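Local coordinates for probable tRNA pseudouridine synthase D (Methanosarcina mazei, PDB 1Z2Z), which probably isomerises uridine 13 of transfer RNA to pseudouridine, as a member of the TruD family of pseudouridine synthases, at residues 179-184 against 204-209; 199-204 against 238-243; 4-9 against 432-437; 168-173 against 276-281. All blocks are in the same frame, centred on the assembly; numbering follows the deposited sequence.

In the fold
Near the N terminus, residues 4-9 open contact 3, which closes only when 432-437 comes back at the end of the modelled chain. The other three contacts nest inside that loop. Residues 168-173 open contact 4, closed by 276-281 on helix 263-287. Contacts 1 and 2 lie within this second loop. They cross: 179-184 and 199-204 both start before 204-209 closes contact 1, and 238-243 then closes contact 2. The two share Glu204. Contact 1 ties the start of helix 182-191 to the loop after helix 194-202, and contact 2 ties helix 194-202 to helix 238-249. Ile172, from contact 4, touches Ile6 and Pro434 of contact 3.

Contact 1 of 4, residues 179-184 against 204-209; sequences RPVTHL and EPFPEE
Arg179 lays its aliphatic stem over the ring of Phe206. CG sits above the ring centre, 3.3 Å from the centroid, in a CH-pi contact. The guanidinium is turned well away from the ring plane, with the two planes 71° apart. Pro180 meets the same ring at its edge. Val181 comes in obliquely, with CG1 3.4 Å from Phe206 CZ. Beyond the ring, Arg179 NH1 donates to the backbone oxygen Glu204 O at 3.0 Å. The donor stands above the carbonyl plane rather than on a lone pair. Arg179 CG lies opposite the backbone N (chi1 -178°), and a bend at chi3 (61°) turns the guanidinium from the stem toward that oxygen. Its NH2 bonds to Tyr201 O, so the group grips two carbonyls. In the next shell, Glu209 OE2 accepts from Phe206 N at 3.0 Å and braces the type I turn from Phe206 to Glu209. Glu209 OE1 forms a salt bridge with Arg217. OE2 also lies near the Arg179 guanidinium, but well out of its plane, so only the opposite charges attract. In the fold, Pro180 centres an inverse gamma turn and Val181 stands at the N-cap position, just before helix 182-191. The facing loop follows helix 194-202, and its Pro205 rests on helix 213-223.

Contact 2 of 4, residues 199-204 against 238-243; sequences LLYIAE and GHERAM
Tyr201 reaches across to helix 238-249, where three residues touch its ring. His239 comes at the ring edge, in plane, with its CB 3.4 Å from Tyr201 OH. Met243, present as selenomethionine, crosses the tyrosine side chain at about a right angle. Its SE lies 4.7 Å from the ring centroid, 64° off the normal, an oblique Met-aromatic contact. A bend at chi3 (59°) accompanies the turn of its methyl toward Ile202, where CE is 4.1 Å from CG1. Glu240 also crosses Tyr201 near a right angle. Its CG packs 3.3 Å from the backbone oxygen Tyr201 O, and OE1 approaches CE2 of the ring at 3.5 Å. The Tyr201 ring also forms an edge-to-face pair with Phe269. No hydrogen bond joins the two segments. The polar groups look elsewhere: Glu240 OE2 forms a salt bridge with Arg217, and Tyr233 OH bonds to Ile202 O. The two helices therefore adhere mainly through van der Waals contact, while the buried carboxylate is probably kept charged by its arginine.

Contact 3 of 4, residues 4-9 against 432-437; sequences PEIEKQ and VNPLQM
Pro4 overlaps the ring of Pro434, the two running past each other in opposite directions with Pro4 CG 3.7 Å from Pro434 CD. Ile6 adds to this small apolar patch, its CG2 3.6 Å from Pro434 CG. Pro4 CB also touches the amide of Asn433, 3.5 Å from ND2. Glu7 runs alongside the Pro434 ring. Its CG lies opposite its own carbonyl carbon (chi1 -76°) and the chain then stays extended, which carries OE1 to within 3.8 Å of Pro434 CD. The other oxygen, OE2, makes a salt bridge with Arg427. Cutting Glu7 back to an alanine would probably leave Arg427 without this mate and take the side chain from the flank of Pro434. The facing segment is shaped by an Asx turn: Asn433 OD1 accepts from Leu435 N at 2.7 Å, in the carbonyl plane and on a lone pair. This bond fixes the Asn433 side chain beside Pro4. No hydrogen bond crosses the contact. Pro4 is the N-cap of the short helix 5-8. The segment 432-437 comes after helix 423-430, on which Met437 folds back. Ile172, in the loop after strand 165-167, packs on both Ile6 and Pro434.

Contact 4 of 4, residues 168-173 against 276-281; sequences NFFGIQ and YIYNII
Tyr278 has CG opposite its backbone N (chi1 164°), which swings its ring toward Phe170, whose chi1 of -92° in turn presents a ring edge. The result is an offset edge-to-face pair with planes 81° apart and centroids separated by 5.5 Å. The closest carbons are Phe170 CD2 and Tyr278 CD1, at 3.6 Å. Asn168 O lies at the edge of the tyrosine ring, 3.3 Å from CE1. The hydroxyl is bonded to Glu387 O. With an alanine in place of Tyr278, the edge of Phe170 would probably lose the face it meets, and Glu387 O its hydrogen-bond donor. Next along the helix, the Asn279 side chain touches both Phe169 and Phe170. The backbone oxygen Asn279 O stands in the plane of the Phe169 ring, 3.6 Å from Phe169 CE1. Phe169 also packs on Leu282, Cys283 and Ile286. Residues 168-170, just after strand 165-167, thus lie against helix 263-287, with Asn168 bonded through its backbone to Val388, while Ile277, Ile280 and Ile281 of that helix pack on helix 352-363.

Contact 1 of 4, residues 179-184 against 204-209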
loop_
_atom_site.group_PDB
_atom_site.type_symbol
_atom_site.label_atom_id
_atom_site.label_comp_id
_atom_site.label_asym_id
_atom_site.label_seq_id
_atom_site.Cartn_x
_atom_site.Cartn_y
_atom_site.Cartn_z
ATOM N N ARG A 179 3.245 -9.359 -9.095
ATOM C CA ARG A 179 3.369 -10.665 -8.483
ATOM C C ARG A 179 3.785 -10.484 -7.031
ATOM O O ARG A 179 4.905 -10.060 -6.747
ATOM C CB ARG A 179 4.414 -11.466 -9.242
ATOM C CG ARG A 179 4.603 -12.856 -8.740
ATOM C CD ARG A 179 5.718 -13.497 -9.514
ATOM N NE ARG A 179 6.957 -12.755 -9.332
ATOM C CZ ARG A 179 8.130 -13.130 -9.823
ATOM N NH1 ARG A 179 8.220 -14.242 -10.536
ATOM N NH2 ARG A 179 9.216 -12.404 -9.580
ATOM N N PRO A 180 2.873 -10.782 -6.091
ATOM C CA PRO A 180 3.152 -10.650 -4.656
ATOM C C PRO A 180 4.012 -11.793 -4.131
ATOM O O PRO A 180 3.493 -12.773 -3.609
ATOM C CB PRO A 180 1.756 -10.644 -4.042
ATOM C CG PRO A 180 1.010 -11.588 -4.936
ATOM C CD PRO A 180 1.463 -11.152 -6.318
ATOM N N VAL A 181 5.327 -11.659 -4.266
ATOM C CA VAL A 181 6.253 -12.694 -3.818
ATOM C C VAL A 181 7.269 -12.191 -2.797
ATOM O O VAL A 181 8.033 -12.971 -2.229
ATOM C CB VAL A 181 7.031 -13.291 -5.007
ATOM C CG1 VAL A 181 6.152 -14.226 -5.782
ATOM C CG2 VAL A 181 7.526 -12.178 -5.898
ATOM N N THR A 182 7.283 -10.888 -2.560
ATOM C CA THR A 182 8.234 -10.336 -1.613
ATOM C C THR A 182 8.254 -11.151 -0.320
ATOM O O THR A 182 9.248 -11.818 -0.027
ATOM C CB THR A 182 7.914 -8.866 -1.332
ATOM O OG1 THR A 182 6.569 -8.741 -0.853
ATOM C CG2 THR A 182 8.058 -8.065 -2.613
ATOM N N HIS A 183 7.148 -11.123 0.421
ATOM C CA HIS A 183 7.018 -11.863 1.675
ATOM C C HIS A 183 7.413 -13.321 1.520
ATOM O O HIS A 183 7.927 -13.940 2.451
ATOM C CB HIS A 183 5.578 -11.775 2.204
ATOM C CG HIS A 183 4.561 -12.482 1.354
ATOM N ND1 HIS A 183 4.062 -13.726 1.672
ATOM C CD2 HIS A 183 3.907 -12.090 0.235
ATOM C CE1 HIS A 183 3.139 -14.068 0.789
ATOM N NE2 HIS A 183 3.025 -13.092 -0.093
ATOM N N LEU A 184 7.172 -13.871 0.341
ATOM C CA LEU A 184 7.516 -15.261 0.086
ATOM C C LEU A 184 9.024 -15.419 -0.004
ATOM O O LEU A 184 9.563 -16.478 0.304
ATOM C CB LEU A 184 6.869 -15.732 -1.217
ATOM C CG LEU A 184 5.335 -15.695 -1.253
ATOM C CD1 LEU A 184 4.859 -15.966 -2.670
ATOM C CD2 LEU A 184 4.772 -16.724 -0.282
ATOM N N GLU A 204 8.790 -18.719 -10.548
ATOM C CA GLU A 204 7.522 -18.627 -9.817
ATOM C C GLU A 204 6.492 -17.750 -10.516
ATOM O O GLU A 204 6.355 -16.567 -10.207
ATOM C CB GLU A 204 7.740 -18.071 -8.411
ATOM C CG GLU A 204 6.443 -17.964 -7.619
ATOM C CD GLU A 204 6.164 -19.196 -6.776
ATOM O OE1 GLU A 204 6.456 -20.325 -7.232
ATOM O OE2 GLU A 204 5.642 -19.022 -5.656
ATOM N N PRO A 205 5.726 -18.335 -11.445
ATOM C CA PRO A 205 4.694 -17.633 -12.211
ATOM C C PRO A 205 3.402 -17.384 -11.438
ATOM O O PRO A 205 3.058 -18.139 -10.533
ATOM C CB PRO A 205 4.474 -18.564 -13.387
ATOM C CG PRO A 205 4.587 -19.909 -12.732
ATOM C CD PRO A 205 5.822 -19.743 -11.874
ATOM N N PHE A 206 2.689 -16.322 -11.803
ATOM C CA PHE A 206 1.423 -15.994 -11.159
ATOM C C PHE A 206 0.299 -15.845 -12.184
ATOM O O PHE A 206 0.533 -15.428 -13.319
ATOM C CB PHE A 206 1.543 -14.709 -10.332
ATOM C CG PHE A 206 2.039 -14.931 -8.926
ATOM C CD1 PHE A 206 1.642 -14.079 -7.901
ATOM C CD2 PHE A 206 2.902 -15.987 -8.625
ATOM C CE1 PHE A 206 2.089 -14.274 -6.601
ATOM C CE2 PHE A 206 3.357 -16.192 -7.326
ATOM C CZ PHE A 206 2.949 -15.333 -6.311
ATOM N N PRO A 207 -0.944 -16.172 -11.786
ATOM C CA PRO A 207 -2.112 -16.084 -12.668
ATOM C C PRO A 207 -2.427 -14.682 -13.165
ATOM O O PRO A 207 -3.367 -14.493 -13.931
ATOM C CB PRO A 207 -3.231 -16.658 -11.804
ATOM C CG PRO A 207 -2.845 -16.212 -10.440
ATOM C CD PRO A 207 -1.362 -16.519 -10.414
ATOM N N GLU A 208 -1.642 -13.703 -12.733
ATOM C CA GLU A 208 -1.851 -12.319 -13.141
ATOM C C GLU A 208 -1.044 -12.002 -14.396
ATOM O O GLU A 208 -1.446 -11.187 -15.222
ATOM C CB GLU A 208 -1.405 -11.376 -12.027
ATOM C CG GLU A 208 -1.765 -9.932 -12.282
ATOM C CD GLU A 208 -3.132 -9.607 -11.749
ATOM O OE1 GLU A 208 -4.035 -10.459 -11.904
ATOM O OE2 GLU A 208 -3.306 -8.504 -11.178
ATOM N N GLU A 209 0.106 -12.653 -14.523
ATOM C CA GLU A 209 0.998 -12.431 -15.650
ATOM C C GLU A 209 0.484 -13.112 -16.907
ATOM O O GLU A 209 -0.323 -14.038 -16.834
ATOM C CB GLU A 209 2.389 -12.979 -15.322
ATOM C CG GLU A 209 2.958 -12.518 -13.992
ATOM C CD GLU A 209 4.276 -13.189 -13.684
ATOM O OE1 GLU A 209 5.237 -12.984 -14.457
ATOM O OE2 GLU A 209 4.348 -13.926 -12.679
#

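Contact 2 of 4, residues 199-204 against 238-243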
loop_
_atom_site.group_PDB
_atom_site.type_symbol
_atom_site.label_atom_id
_atom_site.label_comp_id
_atom_site.label_asym_id
_atom_site.label_seq_id
_atom_site.Cartn_x
_atom_site.Cartn_y
_atom_site.Cartn_z
ATOM N N LEU A 199 14.903 -18.416 -6.306
ATOM C CA LEU A 199 14.029 -19.005 -7.312
ATOM C C LEU A 199 12.630 -18.399 -7.293
ATOM O O LEU A 199 12.025 -18.196 -8.342
ATOM C CB LEU A 199 13.940 -20.519 -7.113
ATOM C CG LEU A 199 14.751 -21.401 -8.071
ATOM C CD1 LEU A 199 16.213 -20.961 -8.113
ATOM C CD2 LEU A 199 14.632 -22.848 -7.615
ATOM N N LEU A 200 12.119 -18.109 -6.101
ATOM C CA LEU A 200 10.791 -17.523 -5.969
ATOM C C LEU A 200 10.693 -16.173 -6.671
ATOM O O LEU A 200 9.601 -15.737 -7.031
ATOM C CB LEU A 200 10.433 -17.346 -4.491
ATOM C CG LEU A 200 10.127 -18.595 -3.660
ATOM C CD1 LEU A 200 10.016 -18.220 -2.191
ATOM C CD2 LEU A 200 8.839 -19.233 -4.151
ATOM N N TYR A 201 11.832 -15.510 -6.857
ATOM C CA TYR A 201 11.868 -14.198 -7.502
ATOM C C TYR A 201 12.241 -14.338 -8.973
ATOM O O TYR A 201 11.656 -13.695 -9.841
ATOM C CB TYR A 201 12.883 -13.290 -6.792
ATOM C CG TYR A 201 12.846 -11.845 -7.242
ATOM C CD1 TYR A 201 11.889 -10.962 -6.744
ATOM C CD2 TYR A 201 13.732 -11.373 -8.205
ATOM C CE1 TYR A 201 11.814 -9.647 -7.198
ATOM C CE2 TYR A 201 13.662 -10.062 -8.668
ATOM C CZ TYR A 201 12.698 -9.205 -8.163
ATOM O OH TYR A 201 12.603 -7.924 -8.653
ATOM N N ILE A 202 13.225 -15.182 -9.249
ATOM C CA ILE A 202 13.659 -15.398 -10.618
ATOM C C ILE A 202 12.532 -16.047 -11.426
ATOM O O ILE A 202 12.184 -15.571 -12.509
ATOM C CB ILE A 202 14.898 -16.300 -10.648
ATOM C CG1 ILE A 202 16.042 -15.606 -9.896
ATOM C CG2 ILE A 202 15.259 -16.627 -12.088
ATOM C CD1 ILE A 202 17.226 -16.500 -9.578
ATOM N N ALA A 203 11.971 -17.127 -10.879
ATOM C CA ALA A 203 10.880 -17.875 -11.501
ATOM C C ALA A 203 9.575 -17.660 -10.725
ATOM O O ALA A 203 9.283 -16.546 -10.298
ATOM C CB ALA A 203 11.229 -19.359 -11.543
ATOM N N GLU A 204 8.790 -18.719 -10.548
ATOM C CA GLU A 204 7.522 -18.627 -9.817
ATOM C C GLU A 204 6.492 -17.750 -10.516
ATOM O O GLU A 204 6.355 -16.567 -10.207
ATOM C CB GLU A 204 7.740 -18.071 -8.411
ATOM C CG GLU A 204 6.443 -17.964 -7.619
ATOM C CD GLU A 204 6.164 -19.196 -6.776
ATOM O OE1 GLU A 204 6.456 -20.325 -7.232
ATOM O OE2 GLU A 204 5.642 -19.022 -5.656
ATOM N N GLY A 238 14.320 -6.546 -15.756
ATOM C CA GLY A 238 15.748 -6.360 -15.585
ATOM C C GLY A 238 16.312 -7.061 -14.362
ATOM O O GLY A 238 17.358 -7.692 -14.452
ATOM N N HIS A 239 15.625 -6.953 -13.225
ATOM C CA HIS A 239 16.070 -7.576 -11.983
ATOM C C HIS A 239 16.207 -9.096 -12.087
ATOM O O HIS A 239 17.192 -9.672 -11.621
ATOM C CB HIS A 239 15.115 -7.236 -10.830
ATOM C CG HIS A 239 14.976 -5.769 -10.558
ATOM N ND1 HIS A 239 16.044 -4.896 -10.591
ATOM C CD2 HIS A 239 13.898 -5.024 -10.212
ATOM C CE1 HIS A 239 15.630 -3.682 -10.279
ATOM N NE2 HIS A 239 14.330 -3.732 -10.045
ATOM N N GLU A 240 15.223 -9.753 -12.686
ATOM C CA GLU A 240 15.287 -11.201 -12.829
ATOM C C GLU A 240 16.436 -11.585 -13.746
ATOM O O GLU A 240 17.168 -12.534 -13.473
ATOM C CB GLU A 240 13.975 -11.761 -13.394
ATOM C CG GLU A 240 12.836 -11.864 -12.383
ATOM C CD GLU A 240 12.056 -10.571 -12.215
ATOM O OE1 GLU A 240 12.675 -9.510 -11.979
ATOM O OE2 GLU A 240 10.811 -10.619 -12.310
ATOM N N ARG A 241 16.594 -10.846 -14.838
ATOM C CA ARG A 241 17.664 -11.139 -15.786
ATOM C C ARG A 241 19.035 -10.970 -15.123
ATOM O O ARG A 241 19.892 -11.852 -15.202
ATOM C CB ARG A 241 17.556 -10.229 -17.035
ATOM C CG ARG A 241 16.393 -10.565 -18.000
ATOM C CD ARG A 241 16.293 -9.578 -19.180
ATOM N NE ARG A 241 17.541 -9.465 -19.945
ATOM C CZ ARG A 241 18.115 -8.310 -20.296
ATOM N NH1 ARG A 241 19.252 -8.309 -20.989
ATOM N NH2 ARG A 241 17.567 -7.150 -19.949
ATOM N N ALA A 242 19.228 -9.842 -14.455
ATOM C CA ALA A 242 20.498 -9.562 -13.801
ATOM C C ALA A 242 20.922 -10.702 -12.884
ATOM O O ALA A 242 22.108 -11.046 -12.809
ATOM C CB ALA A 242 20.403 -8.259 -13.014
HETATM N N MSE A 243 19.947 -11.294 -12.197
HETATM C CA MSE A 243 20.213 -12.389 -11.260
HETATM C C MSE A 243 20.578 -13.710 -11.918
HETATM O O MSE A 243 21.396 -14.474 -11.400
HETATM C CB MSE A 243 19.005 -12.608 -10.358
HETATM C CG MSE A 243 18.670 -11.412 -9.532
HETATM SE SE MSE A 243 17.277 -11.773 -8.283
HETATM C CE MSE A 243 18.115 -13.213 -7.284
#

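Contact 3 of 4, residues 4-9 against 432-437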
loop_
_atom_site.group_PDB
_atom_site.type_symbol
_atom_site.label_atom_id
_atom_site.label_comp_id
_atom_site.label_asym_id
_atom_site.label_seq_id
_atom_site.Cartn_x
_atom_site.Cartn_y
_atom_site.Cartn_z
ATOM N N PRO A 4 -10.913 -14.418 0.721
ATOM C CA PRO A 4 -10.129 -14.993 -0.369
ATOM C C PRO A 4 -8.767 -15.482 0.054
ATOM O O PRO A 4 -8.088 -14.864 0.880
ATOM C CB PRO A 4 -10.060 -13.859 -1.388
ATOM C CG PRO A 4 -10.187 -12.641 -0.560
ATOM C CD PRO A 4 -11.235 -13.008 0.444
ATOM N N GLU A 5 -8.386 -16.617 -0.511
ATOM C CA GLU A 5 -7.095 -17.211 -0.231
ATOM C C GLU A 5 -5.993 -16.200 -0.499
ATOM O O GLU A 5 -5.004 -16.143 0.228
ATOM C CB GLU A 5 -6.888 -18.437 -1.116
ATOM C CG GLU A 5 -7.472 -19.707 -0.547
ATOM C CD GLU A 5 -6.778 -20.128 0.727
ATOM O OE1 GLU A 5 -7.327 -19.870 1.823
ATOM O OE2 GLU A 5 -5.676 -20.707 0.625
ATOM N N ILE A 6 -6.172 -15.400 -1.543
ATOM C CA ILE A 6 -5.177 -14.407 -1.908
ATOM C C ILE A 6 -4.777 -13.542 -0.729
ATOM O O ILE A 6 -3.591 -13.298 -0.509
ATOM C CB ILE A 6 -5.675 -13.534 -3.090
ATOM C CG1 ILE A 6 -5.609 -14.359 -4.365
ATOM C CG2 ILE A 6 -4.806 -12.299 -3.266
ATOM C CD1 ILE A 6 -4.301 -15.123 -4.503
ATOM N N GLU A 7 -5.765 -13.101 0.035
ATOM C CA GLU A 7 -5.515 -12.272 1.202
ATOM C C GLU A 7 -5.045 -13.088 2.427
ATOM O O GLU A 7 -4.350 -12.565 3.295
ATOM C CB GLU A 7 -6.771 -11.447 1.536
ATOM C CG GLU A 7 -7.000 -10.248 0.605
ATOM C CD GLU A 7 -8.301 -9.502 0.889
ATOM O OE1 GLU A 7 -8.480 -8.376 0.369
ATOM O OE2 GLU A 7 -9.148 -10.047 1.628
ATOM N N LYS A 8 -5.399 -14.364 2.501
ATOM C CA LYS A 8 -4.964 -15.161 3.640
ATOM C C LYS A 8 -3.500 -15.538 3.459
ATOM O O LYS A 8 -2.795 -15.801 4.432
ATOM C CB LYS A 8 -5.825 -16.425 3.779
ATOM C CG LYS A 8 -7.313 -16.136 3.953
ATOM C CD LYS A 8 -8.196 -17.354 3.640
ATOM C CE LYS A 8 -8.660 -18.077 4.898
ATOM N NZ LYS A 8 -9.580 -19.209 4.585
ATOM N N GLN A 9 -3.041 -15.545 2.211
ATOM C CA GLN A 9 -1.657 -15.904 1.898
ATOM C C GLN A 9 -0.676 -14.789 2.225
ATOM O O GLN A 9 0.535 -14.926 2.014
ATOM C CB GLN A 9 -1.528 -16.270 0.430
ATOM C CG GLN A 9 -2.293 -17.509 0.051
ATOM C CD GLN A 9 -2.461 -17.629 -1.447
ATOM O OE1 GLN A 9 -2.936 -18.650 -1.954
ATOM N NE2 GLN A 9 -2.079 -16.579 -2.171
ATOM N N VAL A 432 -14.547 -8.304 -0.624
ATOM C CA VAL A 432 -14.528 -9.188 -1.785
ATOM C C VAL A 432 -13.104 -9.459 -2.211
ATOM O O VAL A 432 -12.171 -8.859 -1.685
ATOM C CB VAL A 432 -15.290 -8.583 -2.988
ATOM C CG1 VAL A 432 -16.788 -8.529 -2.692
ATOM C CG2 VAL A 432 -14.761 -7.198 -3.277
ATOM N N ASN A 433 -12.934 -10.359 -3.173
ATOM C CA ASN A 433 -11.602 -10.692 -3.656
ATOM C C ASN A 433 -10.902 -9.422 -4.143
ATOM O O ASN A 433 -11.495 -8.595 -4.840
ATOM C CB ASN A 433 -11.692 -11.728 -4.779
ATOM C CG ASN A 433 -10.332 -12.278 -5.185
ATOM O OD1 ASN A 433 -9.513 -11.571 -5.768
ATOM N ND2 ASN A 433 -10.088 -13.544 -4.874
ATOM N N PRO A 434 -9.627 -9.246 -3.760
ATOM C CA PRO A 434 -8.823 -8.078 -4.146
ATOM C C PRO A 434 -8.658 -7.924 -5.662
ATOM O O PRO A 434 -8.317 -6.845 -6.152
ATOM C CB PRO A 434 -7.497 -8.323 -3.428
ATOM C CG PRO A 434 -7.414 -9.816 -3.377
ATOM C CD PRO A 434 -8.819 -10.195 -2.974
ATOM N N LEU A 435 -8.902 -9.009 -6.393
ATOM C CA LEU A 435 -8.804 -8.994 -7.849
ATOM C C LEU A 435 -10.162 -8.627 -8.478
ATOM O O LEU A 435 -10.213 -8.046 -9.560
ATOM C CB LEU A 435 -8.316 -10.359 -8.352
ATOM C CG LEU A 435 -6.936 -10.788 -7.827
ATOM C CD1 LEU A 435 -6.544 -12.109 -8.459
ATOM C CD2 LEU A 435 -5.887 -9.720 -8.143
ATOM N N GLN A 436 -11.252 -8.964 -7.786
ATOM C CA GLN A 436 -12.611 -8.651 -8.235
ATOM C C GLN A 436 -12.887 -7.180 -7.925
ATOM O O GLN A 436 -13.827 -6.578 -8.454
ATOM C CB GLN A 436 -13.638 -9.506 -7.477
ATOM C CG GLN A 436 -15.106 -9.120 -7.728
ATOM C CD GLN A 436 -16.026 -9.403 -6.535
ATOM O OE1 GLN A 436 -15.982 -10.484 -5.940
ATOM N NE2 GLN A 436 -16.876 -8.431 -6.195
HETATM N N MSE A 437 -12.064 -6.623 -7.040
HETATM C CA MSE A 437 -12.170 -5.231 -6.608
HETATM C C MSE A 437 -12.296 -4.282 -7.808
HETATM O O MSE A 437 -11.242 -3.836 -8.319
HETATM C CB MSE A 437 -10.942 -4.867 -5.754
HETATM C CG MSE A 437 -11.054 -3.560 -4.973
HETATM SE SE MSE A 437 -11.433 -3.808 -3.072
HETATM C CE MSE A 437 -9.636 -4.209 -2.463
#

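Contact 4 of 4, residues 168-173 against 276-281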
loop_
_atom_site.group_PDB
_atom_site.type_symbol
_atom_site.label_atom_id
_atom_site.label_comp_id
_atom_site.label_asym_id
_atom_site.label_seq_id
_atom_site.Cartn_x
_atom_site.Cartn_y
_atom_site.Cartn_z
ATOM N N ASN A 168 -4.958 -1.176 9.821
ATOM C CA ASN A 168 -3.859 -0.749 8.981
ATOM C C ASN A 168 -3.135 -1.924 8.333
ATOM O O ASN A 168 -1.909 -2.028 8.409
ATOM C CB ASN A 168 -2.867 0.081 9.788
ATOM C CG ASN A 168 -1.980 0.916 8.900
ATOM O OD1 ASN A 168 -2.453 1.882 8.292
ATOM N ND2 ASN A 168 -0.697 0.536 8.784
ATOM N N PHE A 169 -3.903 -2.803 7.690
ATOM C CA PHE A 169 -3.359 -3.989 7.017
ATOM C C PHE A 169 -2.450 -3.658 5.831
ATOM O O PHE A 169 -2.583 -2.602 5.208
ATOM C CB PHE A 169 -4.500 -4.869 6.503
ATOM C CG PHE A 169 -5.175 -5.704 7.565
ATOM C CD1 PHE A 169 -4.479 -6.709 8.230
ATOM C CD2 PHE A 169 -6.525 -5.523 7.856
ATOM C CE1 PHE A 169 -5.120 -7.520 9.165
ATOM C CE2 PHE A 169 -7.173 -6.331 8.790
ATOM C CZ PHE A 169 -6.471 -7.330 9.444
ATOM N N PHE A 170 -1.534 -4.571 5.515
ATOM C CA PHE A 170 -0.632 -4.393 4.378
ATOM C C PHE A 170 -1.278 -5.035 3.146
ATOM O O PHE A 170 -1.309 -6.260 3.005
ATOM C CB PHE A 170 0.749 -5.017 4.654
ATOM C CG PHE A 170 1.750 -4.046 5.254
ATOM C CD1 PHE A 170 2.398 -3.104 4.453
ATOM C CD2 PHE A 170 1.982 -4.020 6.630
ATOM C CE1 PHE A 170 3.250 -2.154 5.011
ATOM C CE2 PHE A 170 2.831 -3.072 7.199
ATOM C CZ PHE A 170 3.462 -2.139 6.391
ATOM N N GLY A 171 -1.799 -4.180 2.263
ATOM C CA GLY A 171 -2.470 -4.626 1.050
ATOM C C GLY A 171 -1.754 -5.657 0.197
ATOM O O GLY A 171 -0.527 -5.736 0.192
ATOM N N ILE A 172 -2.532 -6.439 -0.544
ATOM C CA ILE A 172 -1.983 -7.477 -1.405
ATOM C C ILE A 172 -1.041 -6.907 -2.469
ATOM O O ILE A 172 -0.201 -7.626 -3.005
ATOM C CB ILE A 172 -3.130 -8.304 -2.077
ATOM C CG1 ILE A 172 -2.548 -9.381 -3.002
ATOM C CG2 ILE A 172 -4.050 -7.385 -2.865
ATOM C CD1 ILE A 172 -1.665 -10.406 -2.298
ATOM N N GLN A 173 -1.162 -5.617 -2.765
ATOM C CA GLN A 173 -0.287 -4.990 -3.759
ATOM C C GLN A 173 1.076 -4.607 -3.193
ATOM O O GLN A 173 2.040 -4.449 -3.940
ATOM C CB GLN A 173 -0.954 -3.752 -4.336
ATOM C CG GLN A 173 -2.177 -4.074 -5.142
ATOM C CD GLN A 173 -2.808 -2.841 -5.741
ATOM O OE1 GLN A 173 -3.273 -1.956 -5.015
ATOM N NE2 GLN A 173 -2.828 -2.767 -7.076
ATOM N N TYR A 276 3.953 -9.271 6.478
ATOM C CA TYR A 276 3.147 -10.472 6.560
ATOM C C TYR A 276 2.814 -10.768 8.020
ATOM O O TYR A 276 1.643 -10.830 8.418
ATOM C CB TYR A 276 3.922 -11.634 5.973
ATOM C CG TYR A 276 3.290 -12.973 6.210
ATOM C CD1 TYR A 276 2.107 -13.335 5.571
ATOM C CD2 TYR A 276 3.896 -13.902 7.052
ATOM C CE1 TYR A 276 1.551 -14.597 5.764
ATOM C CE2 TYR A 276 3.346 -15.161 7.250
ATOM C CZ TYR A 276 2.180 -15.503 6.606
ATOM O OH TYR A 276 1.657 -16.758 6.808
ATOM N N ILE A 277 3.867 -10.949 8.814
ATOM C CA ILE A 277 3.721 -11.247 10.230
ATOM C C ILE A 277 2.882 -10.169 10.905
ATOM O O ILE A 277 2.017 -10.455 11.743
ATOM C CB ILE A 277 5.102 -11.353 10.894
ATOM C CG1 ILE A 277 5.836 -12.575 10.312
ATOM C CG2 ILE A 277 4.945 -11.433 12.409
ATOM C CD1 ILE A 277 7.349 -12.633 10.552
ATOM N N TYR A 278 3.117 -8.929 10.511
ATOM C CA TYR A 278 2.368 -7.836 11.080
ATOM C C TYR A 278 0.850 -7.988 10.830
ATOM O O TYR A 278 0.036 -7.696 11.709
ATOM C CB TYR A 278 2.905 -6.515 10.527
ATOM C CG TYR A 278 1.977 -5.367 10.742
ATOM C CD1 TYR A 278 0.890 -5.168 9.911
ATOM C CD2 TYR A 278 2.178 -4.476 11.778
ATOM C CE1 TYR A 278 0.025 -4.109 10.103
ATOM C CE2 TYR A 278 1.323 -3.409 11.980
ATOM C CZ TYR A 278 0.249 -3.231 11.135
ATOM O OH TYR A 278 -0.585 -2.150 11.314
ATOM N N ASN A 279 0.469 -8.452 9.643
ATOM C CA ASN A 279 -0.948 -8.640 9.319
ATOM C C ASN A 279 -1.567 -9.672 10.238
ATOM O O ASN A 279 -2.592 -9.429 10.870
ATOM C CB ASN A 279 -1.111 -9.112 7.870
ATOM C CG ASN A 279 -1.025 -7.979 6.874
ATOM O OD1 ASN A 279 -0.472 -8.140 5.786
ATOM N ND2 ASN A 279 -1.584 -6.831 7.231
ATOM N N ILE A 280 -0.946 -10.840 10.289
ATOM C CA ILE A 280 -1.433 -11.914 11.140
ATOM C C ILE A 280 -1.702 -11.348 12.526
ATOM O O ILE A 280 -2.823 -11.436 13.032
ATOM C CB ILE A 280 -0.387 -13.017 11.247
ATOM C CG1 ILE A 280 0.042 -13.431 9.838
ATOM C CG2 ILE A 280 -0.951 -14.194 11.985
ATOM C CD1 ILE A 280 1.070 -14.505 9.821
ATOM N N ILE A 281 -0.665 -10.751 13.119
ATOM C CA ILE A 281 -0.754 -10.166 14.454
ATOM C C ILE A 281 -1.947 -9.239 14.623
ATOM O O ILE A 281 -2.686 -9.340 15.604
ATOM C CB ILE A 281 0.526 -9.384 14.804
ATOM C CG1 ILE A 281 1.682 -10.363 15.039
ATOM C CG2 ILE A 281 0.290 -8.501 16.038
ATOM C CD1 ILE A 281 3.046 -9.715 15.126
#